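Long-range contacts in bacterioferritin (Mycobacterium tuberculosis, PDB 3UOI), which probably stores iron, oxidising Fe(2+) with dioxygen at a ferroxidase centre and depositing it as a ferric mineral inside a 24-subunit, heme-containing shell: residues Q26-S31 with E49-M54; I95-L100 with E131-L136; T84-F89 with L142-G147. All coordinates share one frame; numbering follows the deposited sequence.

Contact 1 of 3, residues Q26-S31 with E49-M54; sequences QYFLHS and ESFDEM. With HEM (protoporphyrin IX containing Fe), chain B.
Phe28 and Phe51 meet rim to rim, CE1 of Phe28 lying 4.2 Å from CE1 of Phe51. One face of the Phe28 ring receives the heme methyl CMB, which sits over the ring centre 3.3 Å above its plane, a CH-pi contact. Another part of the Phe28 edge takes Ser50 OG, in the plane of the ring and 3.6 Å from CD1; that hydroxyl is hydrogen-bonded to Arg47 O one turn back in its own helix. Tyr27 is met at its edge too. Glu53 OE1 lies in the ring plane 3.8 Å from Tyr27 CE2, the carboxylate turned 84° to the ring, and the carbonyl O of Glu49 lies beside CD2. The helices come close where Tyr27 faces Ser50, their local axes 8.6 Å apart and nearly antiparallel at 160°, consistent with the small serine there, its CB 3.6 Å from Tyr27 CB. With CG anti to the backbone N (chi1 -165°), Phe28 swings its ring along the neighbouring helix to the heme, where the Phe51 ring also packs, CZ 3.7 Å from the porphyrin carbon C2A. Met54 closes this side: its SD binds the heme iron at 2.3 Å, and Met54 of a second subunit supplies the other axial sulfur. The contact thus has two chemical halves. Toward the subunit interface, aromatic rings and a thioether give the heme an apolar bed and the bis-methionine ligation distinctive of bacterioferritins. Toward the bundle interior lies Glu53, predicted to bridge both irons of the ferroxidase centre. In this model, without iron in that site, its OE2 is hydrogen-bonded to His56 ND1 and lies close to Glu20, so predicted metal ligands meet one another directly.

Contact 2 of 3, residues I95-L100 with E131-L136; sequences IEYDVL and EHIDYL
Ile133 drives its side chain into helix 85-112, between Glu96, Tyr97 and Leu100, on one antiparallel pairing of the ferritin four-helix bundle. The local axes run 10.0 Å apart at 146°, and Ile133 and Glu96 fill the space between them. The inner part is dense. CD1 of Ile133 meets CD1 of Leu100 tip to tip at 3.5 Å and lies 3.7 Å from CB of Glu96, whose chain runs past it, heading the other way. Farther along that chain, OE2 of Glu96 is modelled over one face of the His132 imidazole, without a hydrogen bond; overlaps with Leu136 and Ile133 make the exact place of the carboxylate doubtful. Both Glu96 and His132 are predicted ligands of the second ferroxidase iron. On the partly exposed side Tyr97 is what helix 85-112 offers, its OH hydrogen-bonded to Glu137 OE2, and Met3 of a neighbouring subunit also packs on Ile133. The same Ile133 CD1 lies only loosely over one face of the Tyr97 ring, while the other branch, CG2, reaches the phenol, 3.6 Å from Tyr97 OH.

Contact 3 of 3, residues T84-F89 with L142-G147; sequences TLREQF and LMDKLG
Arg86 and Asp144 make the polar link, a salt bridge made through one hydrogen bond, from Arg86 NH2 to Asp144 OD1 at 3.0 Å. The N-H...O angle is only 140°, so the bond is bent, and NH2 approaches on the syn side of OD1, 35° out of the carboxylate plane. Arg86 reaches across because CG stands anti to its own N (chi1 174°) and the chain then turns at chi3, bringing the guanidinium across Met143, one face toward the sulfur.

The second kind of interaction is the packing of Met143. Its SD lies 3.6 Å above one face of the Arg86 guanidinium, offset toward the rim. The methyl CE goes further in and makes the apolar contacts, 4.0 Å from Leu85 CB and 4.3 Å from CE2 at the edge of the Phe89 ring. This long thioether spans a wide gap, the local axes being 12.6 Å apart, and Tyr151 of helix 148-153 packs against both Met143 and Phe89.

Capping is the third kind. Thr84 OG1 accepts from Glu87 N at 3.3 Å and N-caps helix 85-112, while Gly147, with positive phi, breaks the other helix before helix 148-153 begins. Together these features mark one end of a ferritin-like four-helix bundle, where the last long helix gives way to the short fifth one.

Contacts 1 and 2 lie in the middle of the bundle, their centres each about 7 Å from the centre of the chain, whereas contact 3 sits near one end, its centre about 19 Å from that point. Contacts 2 and 3 join the same two helices, 85-112 and 116-146, and meet where Leu136 packs on Phe89; contact 1 joins the other pair, 7-36 and 40-66. The two central contacts touch through Tyr27, whose ring meets that of His132 and whose hydroxyl is probably hydrogen-bonded to Glu96, though that carboxylate is doubtfully placed; together they hold predicted iron ligands. Contact 1 adds the heme side. Contact 3 mixes a buried methionine with a more exposed ion pair and a helix cap.

Contact 1 of 3, residues Q26-S31 with E49-M54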
loop_
_atom_site.group_PDB
_atom_site.type_symbol
_atom_site.label_atom_id
_atom_site.label_comp_id
_atom_site.label_asym_id
_atom_site.label_seq_id
_atom_site.Cartn_x
_atom_site.Cartn_y
_atom_site.Cartn_z
ATOM N N GLN A 26 -42.192 -14.487 -23.473
ATOM C CA GLN A 26 -43.077 -14.894 -22.430
ATOM C C GLN A 26 -42.421 -14.696 -21.107
ATOM O O GLN A 26 -43.014 -14.131 -20.249
ATOM C CB GLN A 26 -43.597 -16.310 -22.630
ATOM C CG GLN A 26 -44.609 -16.828 -21.631
ATOM C CD GLN A 26 -45.128 -18.159 -22.048
ATOM O OE1 GLN A 26 -45.702 -18.292 -23.084
ATOM N NE2 GLN A 26 -44.913 -19.155 -21.234
ATOM N N TYR A 27 -41.173 -15.119 -20.995
ATOM C CA TYR A 27 -40.446 -15.046 -19.762
ATOM C C TYR A 27 -40.227 -13.614 -19.320
ATOM O O TYR A 27 -40.368 -13.291 -18.188
ATOM C CB TYR A 27 -39.113 -15.830 -19.798
ATOM C CG TYR A 27 -39.189 -17.358 -19.996
ATOM C CD1 TYR A 27 -40.365 -18.039 -19.906
ATOM C CD2 TYR A 27 -38.081 -18.093 -20.279
ATOM C CE1 TYR A 27 -40.435 -19.407 -20.116
ATOM C CE2 TYR A 27 -38.153 -19.478 -20.480
ATOM C CZ TYR A 27 -39.340 -20.130 -20.411
ATOM O OH TYR A 27 -39.448 -21.508 -20.612
ATOM N N PHE A 28 -39.894 -12.773 -20.260
ATOM C CA PHE A 28 -39.628 -11.394 -19.886
ATOM C C PHE A 28 -40.839 -10.696 -19.346
ATOM O O PHE A 28 -40.786 -10.196 -18.277
ATOM C CB PHE A 28 -39.096 -10.567 -21.053
ATOM C CG PHE A 28 -38.477 -9.246 -20.640
ATOM C CD1 PHE A 28 -37.156 -9.173 -20.217
ATOM C CD2 PHE A 28 -39.197 -8.082 -20.676
ATOM C CE1 PHE A 28 -36.585 -7.965 -19.858
ATOM C CE2 PHE A 28 -38.604 -6.874 -20.302
ATOM C CZ PHE A 28 -37.309 -6.835 -19.904
ATOM N N LEU A 29 -41.935 -10.747 -20.098
ATOM C CA LEU A 29 -43.161 -10.069 -19.728
ATOM C C LEU A 29 -43.658 -10.604 -18.413
ATOM O O LEU A 29 -44.092 -9.882 -17.620
ATOM C CB LEU A 29 -44.220 -10.149 -20.784
ATOM C CG LEU A 29 -45.501 -9.433 -20.445
ATOM C CD1 LEU A 29 -45.405 -7.985 -20.578
ATOM C CD2 LEU A 29 -46.552 -9.930 -21.307
ATOM N N HIS A 30 -43.501 -11.888 -18.193
ATOM C CA HIS A 30 -43.840 -12.484 -16.922
ATOM C C HIS A 30 -43.014 -11.891 -15.768
ATOM O O HIS A 30 -43.546 -11.624 -14.728
ATOM C CB HIS A 30 -43.686 -13.998 -16.947
ATOM C CG HIS A 30 -44.889 -14.719 -17.450
ATOM N ND1 HIS A 30 -44.959 -16.083 -17.513
ATOM C CD2 HIS A 30 -46.057 -14.264 -17.926
ATOM C CE1 HIS A 30 -46.116 -16.436 -18.017
ATOM N NE2 HIS A 30 -46.798 -15.348 -18.278
ATOM N N SER A 31 -41.727 -11.678 -16.004
ATOM C CA SER A 31 -40.867 -11.051 -15.019
ATOM C C SER A 31 -41.253 -9.597 -14.686
ATOM O O SER A 31 -41.239 -9.210 -13.552
ATOM C CB SER A 31 -39.396 -11.210 -15.356
ATOM O OG SER A 31 -38.897 -10.140 -16.010
ATOM N N GLU A 49 -34.118 -16.009 -16.454
ATOM C CA GLU A 49 -34.528 -17.069 -17.347
ATOM C C GLU A 49 -34.693 -16.548 -18.793
ATOM O O GLU A 49 -34.320 -17.189 -19.727
ATOM C CB GLU A 49 -35.748 -17.817 -16.825
ATOM C CG GLU A 49 -35.568 -18.509 -15.477
ATOM C CD GLU A 49 -34.853 -19.830 -15.542
ATOM O OE1 GLU A 49 -34.467 -20.236 -16.595
ATOM O OE2 GLU A 49 -34.671 -20.464 -14.532
ATOM N N SER A 50 -35.246 -15.365 -18.943
ATOM C CA SER A 50 -35.437 -14.805 -20.253
ATOM C C SER A 50 -34.086 -14.535 -20.953
ATOM O O SER A 50 -33.959 -14.712 -22.119
ATOM C CB SER A 50 -36.363 -13.611 -20.236
ATOM O OG SER A 50 -35.690 -12.448 -19.991
ATOM N N PHE A 51 -33.124 -14.093 -20.163
ATOM C CA PHE A 51 -31.782 -13.811 -20.589
ATOM C C PHE A 51 -31.149 -15.078 -21.039
ATOM O O PHE A 51 -30.447 -15.089 -21.986
ATOM C CB PHE A 51 -30.982 -13.095 -19.518
ATOM C CG PHE A 51 -31.309 -11.634 -19.396
ATOM C CD1 PHE A 51 -32.579 -11.186 -19.478
ATOM C CD2 PHE A 51 -30.357 -10.727 -19.222
ATOM C CE1 PHE A 51 -32.880 -9.882 -19.371
ATOM C CE2 PHE A 51 -30.687 -9.395 -19.134
ATOM C CZ PHE A 51 -31.953 -9.000 -19.203
ATOM N N ASP A 52 -31.424 -16.164 -20.322
ATOM C CA ASP A 52 -30.888 -17.470 -20.677
ATOM C C ASP A 52 -31.452 -17.911 -22.021
ATOM O O ASP A 52 -30.739 -18.475 -22.851
ATOM C CB ASP A 52 -31.225 -18.500 -19.598
ATOM C CG ASP A 52 -30.402 -18.317 -18.339
ATOM O OD1 ASP A 52 -29.360 -17.630 -18.403
ATOM O OD2 ASP A 52 -30.795 -18.859 -17.284
ATOM N N GLU A 53 -32.738 -17.646 -22.228
ATOM C CA GLU A 53 -33.398 -17.989 -23.480
ATOM C C GLU A 53 -32.850 -17.125 -24.608
ATOM O O GLU A 53 -32.631 -17.603 -25.721
ATOM C CB GLU A 53 -34.912 -17.803 -23.359
ATOM C CG GLU A 53 -35.707 -19.093 -23.473
ATOM C CD GLU A 53 -34.936 -20.298 -22.970
ATOM O OE1 GLU A 53 -34.672 -20.371 -21.751
ATOM O OE2 GLU A 53 -34.595 -21.172 -23.793
ATOM N N MET A 54 -32.627 -15.848 -24.310
ATOM C CA MET A 54 -32.080 -14.919 -25.289
ATOM C C MET A 54 -30.714 -15.404 -25.756
ATOM O O MET A 54 -30.395 -15.344 -26.944
ATOM C CB MET A 54 -31.966 -13.515 -24.692
ATOM C CG MET A 54 -33.255 -12.711 -24.747
ATOM S SD MET A 54 -33.037 -11.010 -24.190
ATOM C CE MET A 54 -34.401 -10.854 -23.039
HETATM C CHA HEM B . -29.802 -8.411 -22.933
HETATM C CHB HEM B . -34.421 -7.071 -22.975
HETATM C CHC HEM B . -35.043 -9.586 -27.049
HETATM C CHD HEM B . -30.355 -10.763 -27.172
HETATM C C1A HEM B . -30.937 -7.679 -22.656
HETATM C C2A HEM B . -31.089 -6.540 -21.781
HETATM C C3A HEM B . -32.395 -6.203 -21.804
HETATM C C4A HEM B . -33.082 -7.090 -22.670
HETATM C CMA HEM B . -33.102 -5.051 -21.075
HETATM C CAA HEM B . -29.894 -5.913 -21.006
HETATM C CBA HEM B . -28.895 -5.390 -22.049
HETATM C CGA HEM B . -28.331 -3.996 -21.798
HETATM O O1A HEM B . -27.873 -3.280 -22.764
HETATM O O2A HEM B . -28.316 -3.583 -20.606
HETATM C C1B HEM B . -35.020 -7.687 -24.061
HETATM C C2B HEM B . -36.451 -7.728 -24.345
HETATM C C3B HEM B . -36.629 -8.400 -25.476
HETATM C C4B HEM B . -35.307 -8.830 -25.929
HETATM C CMB HEM B . -37.595 -7.068 -23.530
HETATM C CAB HEM B . -38.038 -8.632 -26.097
HETATM C CBB HEM B . -38.229 -9.555 -27.032
HETATM C C1C HEM B . -33.846 -10.143 -27.480
HETATM C C2C HEM B . -33.676 -11.052 -28.610
HETATM C C3C HEM B . -32.358 -11.343 -28.643
HETATM C C4C HEM B . -31.686 -10.709 -27.515
HETATM C CMC HEM B . -34.800 -11.531 -29.573
HETATM C CAC HEM B . -31.629 -12.235 -29.648
HETATM C CBC HEM B . -30.453 -12.711 -29.224
HETATM C C1D HEM B . -29.806 -10.307 -25.998
HETATM C C2D HEM B . -28.480 -10.629 -25.549
HETATM C C3D HEM B . -28.350 -9.882 -24.235
HETATM C C4D HEM B . -29.570 -9.206 -24.044
HETATM C CMD HEM B . -27.393 -11.483 -26.284
HETATM C CAD HEM B . -27.161 -9.801 -23.300
HETATM C CBD HEM B . -27.172 -11.100 -22.511
HETATM C CGD HEM B . -26.099 -10.952 -21.472
HETATM O O1D HEM B . -25.905 -9.812 -20.943
HETATM O O2D HEM B . -25.441 -11.970 -21.192
HETATM N NA HEM B . -32.175 -7.978 -23.142
HETATM N NB HEM B . -34.340 -8.390 -25.028
HETATM N NC HEM B . -32.615 -9.988 -26.875
HETATM N ND HEM B . -30.482 -9.520 -25.080
HETATM FE FE HEM B . -32.335 -9.029 -25.047
#

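Contact 2 of 3, residues I95-L100 with E131-L136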
loop_
_atom_site.group_PDB
_atom_site.type_symbol
_atom_site.label_atom_id
_atom_site.label_comp_id
_atom_site.label_asym_id
_atom_site.label_seq_id
_atom_site.Cartn_x
_atom_site.Cartn_y
_atom_site.Cartn_z
ATOM N N ILE A 95 -44.212 -24.419 -22.486
ATOM C CA ILE A 95 -43.220 -24.162 -23.507
ATOM C C ILE A 95 -41.896 -24.965 -23.378
ATOM O O ILE A 95 -41.361 -25.453 -24.317
ATOM C CB ILE A 95 -42.967 -22.640 -23.646
ATOM C CG1 ILE A 95 -42.021 -22.365 -24.793
ATOM C CG2 ILE A 95 -42.436 -22.066 -22.410
ATOM C CD1 ILE A 95 -42.367 -21.189 -25.546
ATOM N N GLU A 96 -41.388 -25.106 -22.185
ATOM C CA GLU A 96 -40.246 -25.951 -21.972
ATOM C C GLU A 96 -40.568 -27.430 -22.332
ATOM O O GLU A 96 -39.757 -28.095 -22.906
ATOM C CB GLU A 96 -39.767 -25.844 -20.534
ATOM C CG GLU A 96 -39.539 -24.451 -20.008
ATOM C CD GLU A 96 -39.961 -24.374 -18.584
ATOM O OE1 GLU A 96 -40.125 -25.452 -17.966
ATOM O OE2 GLU A 96 -40.136 -23.284 -18.034
ATOM N N TYR A 97 -41.750 -27.919 -21.985
ATOM C CA TYR A 97 -42.158 -29.264 -22.366
ATOM C C TYR A 97 -42.258 -29.391 -23.876
ATOM O O TYR A 97 -41.858 -30.362 -24.417
ATOM C CB TYR A 97 -43.417 -29.719 -21.659
ATOM C CG TYR A 97 -43.163 -30.367 -20.330
ATOM C CD1 TYR A 97 -42.412 -31.505 -20.250
ATOM C CD2 TYR A 97 -43.703 -29.885 -19.184
ATOM C CE1 TYR A 97 -42.181 -32.091 -19.103
ATOM C CE2 TYR A 97 -43.459 -30.465 -18.024
ATOM C CZ TYR A 97 -42.702 -31.583 -17.978
ATOM O OH TYR A 97 -42.429 -32.230 -16.830
ATOM N N ASP A 98 -42.757 -28.359 -24.524
ATOM C CA ASP A 98 -42.799 -28.334 -25.951
ATOM C C ASP A 98 -41.394 -28.450 -26.483
ATOM O O ASP A 98 -41.190 -29.160 -27.374
ATOM C CB ASP A 98 -43.442 -27.086 -26.504
ATOM C CG ASP A 98 -44.905 -27.189 -26.609
ATOM O OD1 ASP A 98 -45.432 -28.103 -26.053
ATOM O OD2 ASP A 98 -45.534 -26.338 -27.209
ATOM N N VAL A 99 -40.428 -27.796 -25.883
ATOM C CA VAL A 99 -39.045 -27.944 -26.337
ATOM C C VAL A 99 -38.519 -29.383 -26.197
ATOM O O VAL A 99 -37.896 -29.897 -27.068
ATOM C CB VAL A 99 -38.085 -26.956 -25.635
ATOM C CG1 VAL A 99 -36.666 -27.388 -25.805
ATOM C CG2 VAL A 99 -38.241 -25.642 -26.213
ATOM N N LEU A 100 -38.809 -30.010 -25.081
ATOM C CA LEU A 100 -38.342 -31.341 -24.899
ATOM C C LEU A 100 -38.969 -32.244 -25.953
ATOM O O LEU A 100 -38.307 -32.986 -26.568
ATOM C CB LEU A 100 -38.616 -31.811 -23.503
ATOM C CG LEU A 100 -37.876 -31.133 -22.368
ATOM C CD1 LEU A 100 -38.281 -31.799 -21.103
ATOM C CD2 LEU A 100 -36.423 -31.220 -22.545
ATOM N N GLU A 131 -33.529 -28.398 -16.260
ATOM C CA GLU A 131 -33.312 -27.658 -15.024
ATOM C C GLU A 131 -34.450 -26.691 -14.802
ATOM O O GLU A 131 -35.019 -26.648 -13.752
ATOM C CB GLU A 131 -31.966 -26.927 -15.037
ATOM C CG GLU A 131 -30.805 -27.858 -14.972
ATOM C CD GLU A 131 -29.542 -27.286 -14.349
ATOM O OE1 GLU A 131 -29.530 -26.166 -13.848
ATOM O OE2 GLU A 131 -28.540 -28.001 -14.355
ATOM N N HIS A 132 -34.847 -25.995 -15.832
ATOM C CA HIS A 132 -35.940 -25.079 -15.676
ATOM C C HIS A 132 -37.251 -25.731 -15.268
ATOM O O HIS A 132 -37.924 -25.235 -14.415
ATOM C CB HIS A 132 -36.173 -24.368 -16.968
ATOM C CG HIS A 132 -36.885 -23.075 -16.819
ATOM N ND1 HIS A 132 -37.131 -22.244 -17.875
ATOM C CD2 HIS A 132 -37.424 -22.479 -15.741
ATOM C CE1 HIS A 132 -37.786 -21.187 -17.455
ATOM N NE2 HIS A 132 -37.971 -21.300 -16.161
ATOM N N ILE A 133 -37.587 -26.849 -15.896
ATOM C CA ILE A 133 -38.808 -27.534 -15.621
ATOM C C ILE A 133 -38.799 -27.993 -14.201
ATOM O O ILE A 133 -39.786 -27.859 -13.538
ATOM C CB ILE A 133 -39.017 -28.718 -16.555
ATOM C CG1 ILE A 133 -39.396 -28.251 -17.950
ATOM C CG2 ILE A 133 -40.063 -29.662 -15.990
ATOM C CD1 ILE A 133 -38.934 -29.095 -18.975
ATOM N N ASP A 134 -37.656 -28.504 -13.768
ATOM C CA ASP A 134 -37.476 -29.006 -12.419
ATOM C C ASP A 134 -37.695 -27.836 -11.453
ATOM O O ASP A 134 -38.434 -27.950 -10.548
ATOM C CB ASP A 134 -36.132 -29.719 -12.266
ATOM C CG ASP A 134 -35.832 -30.202 -10.852
ATOM O OD1 ASP A 134 -36.695 -30.411 -10.076
ATOM O OD2 ASP A 134 -34.682 -30.419 -10.552
ATOM N N TYR A 135 -37.130 -26.686 -11.751
ATOM C CA TYR A 135 -37.358 -25.496 -10.957
ATOM C C TYR A 135 -38.804 -25.064 -10.926
ATOM O O TYR A 135 -39.277 -24.711 -9.919
ATOM C CB TYR A 135 -36.551 -24.324 -11.474
ATOM C CG TYR A 135 -37.051 -22.988 -11.013
ATOM C CD1 TYR A 135 -36.668 -22.457 -9.808
ATOM C CD2 TYR A 135 -37.920 -22.282 -11.772
ATOM C CE1 TYR A 135 -37.131 -21.262 -9.398
ATOM C CE2 TYR A 135 -38.393 -21.108 -11.376
ATOM C CZ TYR A 135 -38.010 -20.583 -10.189
ATOM O OH TYR A 135 -38.521 -19.386 -9.839
ATOM N N LEU A 136 -39.479 -25.090 -12.046
ATOM C CA LEU A 136 -40.879 -24.686 -12.134
ATOM C C LEU A 136 -41.951 -25.584 -11.429
ATOM O O LEU A 136 -42.871 -25.080 -10.821
ATOM C CB LEU A 136 -41.247 -24.412 -13.582
ATOM C CG LEU A 136 -40.599 -23.229 -14.290
ATOM C CD1 LEU A 136 -40.750 -23.288 -15.762
ATOM C CD2 LEU A 136 -41.157 -21.968 -13.814
#

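Contact 3 of 3, residues T84-F89 with L142-G147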
loop_
_atom_site.group_PDB
_atom_site.type_symbol
_atom_site.label_atom_id
_atom_site.label_comp_id
_atom_site.label_asym_id
_atom_site.label_seq_id
_atom_site.Cartn_x
_atom_site.Cartn_y
_atom_site.Cartn_z
ATOM N N THR A 84 -51.884 -15.083 -12.808
ATOM C CA THR A 84 -51.483 -15.413 -11.468
ATOM C C THR A 84 -50.105 -16.043 -11.480
ATOM O O THR A 84 -49.624 -16.366 -12.512
ATOM C CB THR A 84 -52.490 -16.276 -10.685
ATOM O OG1 THR A 84 -52.704 -17.520 -11.334
ATOM C CG2 THR A 84 -53.755 -15.598 -10.518
ATOM N N LEU A 85 -49.453 -16.150 -10.337
ATOM C CA LEU A 85 -48.137 -16.735 -10.293
ATOM C C LEU A 85 -48.255 -18.184 -10.736
ATOM O O LEU A 85 -47.500 -18.617 -11.568
ATOM C CB LEU A 85 -47.494 -16.658 -8.910
ATOM C CG LEU A 85 -46.916 -15.356 -8.349
ATOM C CD1 LEU A 85 -45.926 -15.595 -7.240
ATOM C CD2 LEU A 85 -46.335 -14.485 -9.407
ATOM N N ARG A 86 -49.264 -18.877 -10.217
ATOM C CA ARG A 86 -49.498 -20.272 -10.540
ATOM C C ARG A 86 -49.765 -20.486 -12.016
ATOM O O ARG A 86 -49.160 -21.301 -12.578
ATOM C CB ARG A 86 -50.643 -20.846 -9.711
ATOM C CG ARG A 86 -51.052 -22.252 -10.072
ATOM C CD ARG A 86 -52.190 -22.715 -9.289
ATOM N NE ARG A 86 -51.843 -23.031 -7.937
ATOM C CZ ARG A 86 -51.318 -24.175 -7.524
ATOM N NH1 ARG A 86 -51.046 -25.145 -8.336
ATOM N NH2 ARG A 86 -51.048 -24.326 -6.268
ATOM N N GLU A 87 -50.607 -19.700 -12.649
ATOM C CA GLU A 87 -50.770 -19.835 -14.084
ATOM C C GLU A 87 -49.457 -19.535 -14.814
ATOM O O GLU A 87 -49.211 -20.103 -15.793
ATOM C CB GLU A 87 -51.851 -18.948 -14.678
ATOM C CG GLU A 87 -53.166 -18.996 -14.074
ATOM C CD GLU A 87 -54.121 -18.005 -14.691
ATOM O OE1 GLU A 87 -53.792 -17.378 -15.672
ATOM O OE2 GLU A 87 -55.220 -17.861 -14.174
ATOM N N GLN A 88 -48.682 -18.575 -14.324
ATOM C CA GLN A 88 -47.407 -18.176 -14.957
ATOM C C GLN A 88 -46.351 -19.274 -15.001
ATOM O O GLN A 88 -45.821 -19.565 -16.020
ATOM C CB GLN A 88 -46.859 -16.900 -14.333
ATOM C CG GLN A 88 -47.450 -15.708 -14.915
ATOM C CD GLN A 88 -47.077 -14.416 -14.250
ATOM O OE1 GLN A 88 -46.319 -14.383 -13.325
ATOM N NE2 GLN A 88 -47.579 -13.361 -14.762
ATOM N N PHE A 89 -46.151 -19.939 -13.888
ATOM C CA PHE A 89 -45.313 -21.108 -13.835
ATOM C C PHE A 89 -45.848 -22.192 -14.769
ATOM O O PHE A 89 -45.090 -22.881 -15.361
ATOM C CB PHE A 89 -45.258 -21.695 -12.443
ATOM C CG PHE A 89 -44.618 -20.845 -11.442
ATOM C CD1 PHE A 89 -43.472 -20.181 -11.709
ATOM C CD2 PHE A 89 -45.150 -20.738 -10.172
ATOM C CE1 PHE A 89 -42.903 -19.403 -10.748
ATOM C CE2 PHE A 89 -44.573 -19.972 -9.241
ATOM C CZ PHE A 89 -43.463 -19.298 -9.534
ATOM N N LEU A 142 -44.279 -26.499 -3.937
ATOM C CA LEU A 142 -44.153 -25.640 -2.783
ATOM C C LEU A 142 -45.396 -24.845 -2.510
ATOM O O LEU A 142 -45.761 -24.654 -1.392
ATOM C CB LEU A 142 -42.970 -24.732 -2.914
ATOM C CG LEU A 142 -41.629 -25.314 -2.587
ATOM C CD1 LEU A 142 -40.536 -24.310 -2.878
ATOM C CD2 LEU A 142 -41.604 -25.704 -1.176
ATOM N N MET A 143 -46.064 -24.432 -3.564
ATOM C CA MET A 143 -47.242 -23.667 -3.431
ATOM C C MET A 143 -48.303 -24.402 -2.641
ATOM O O MET A 143 -48.915 -23.834 -1.777
ATOM C CB MET A 143 -47.783 -23.379 -4.797
ATOM C CG MET A 143 -47.334 -22.122 -5.362
ATOM S SD MET A 143 -48.257 -21.719 -6.792
ATOM C CE MET A 143 -48.206 -19.976 -6.883
ATOM N N ASP A 144 -48.496 -25.677 -2.957
ATOM C CA ASP A 144 -49.336 -26.556 -2.191
ATOM C C ASP A 144 -48.811 -26.870 -0.800
ATOM O O ASP A 144 -49.529 -26.835 0.126
ATOM C CB ASP A 144 -49.573 -27.841 -2.933
ATOM C CG ASP A 144 -50.258 -27.634 -4.230
ATOM O OD1 ASP A 144 -50.932 -26.637 -4.379
ATOM O OD2 ASP A 144 -50.122 -28.469 -5.085
ATOM N N LYS A 145 -47.544 -27.179 -0.665
ATOM C CA LYS A 145 -47.009 -27.521 0.633
ATOM C C LYS A 145 -47.099 -26.384 1.644
ATOM O O LYS A 145 -47.349 -26.609 2.795
ATOM C CB LYS A 145 -45.571 -28.011 0.540
ATOM C CG LYS A 145 -45.359 -29.327 -0.174
ATOM C CD LYS A 145 -43.940 -29.761 -0.166
ATOM C CE LYS A 145 -43.744 -30.926 -1.051
ATOM N NZ LYS A 145 -42.502 -31.636 -0.805
ATOM N N LEU A 146 -46.828 -25.176 1.199
ATOM C CA LEU A 146 -46.833 -24.019 2.060
ATOM C C LEU A 146 -48.164 -23.296 2.073
ATOM O O LEU A 146 -48.466 -22.563 2.984
ATOM C CB LEU A 146 -45.748 -23.064 1.615
ATOM C CG LEU A 146 -44.316 -23.524 1.413
ATOM C CD1 LEU A 146 -43.487 -22.398 0.954
ATOM C CD2 LEU A 146 -43.771 -24.059 2.651
ATOM N N GLY A 147 -48.929 -23.527 1.023
ATOM C CA GLY A 147 -50.125 -22.802 0.716
ATOM C C GLY A 147 -49.764 -21.686 -0.243
ATOM O O GLY A 147 -48.665 -21.262 -0.292
#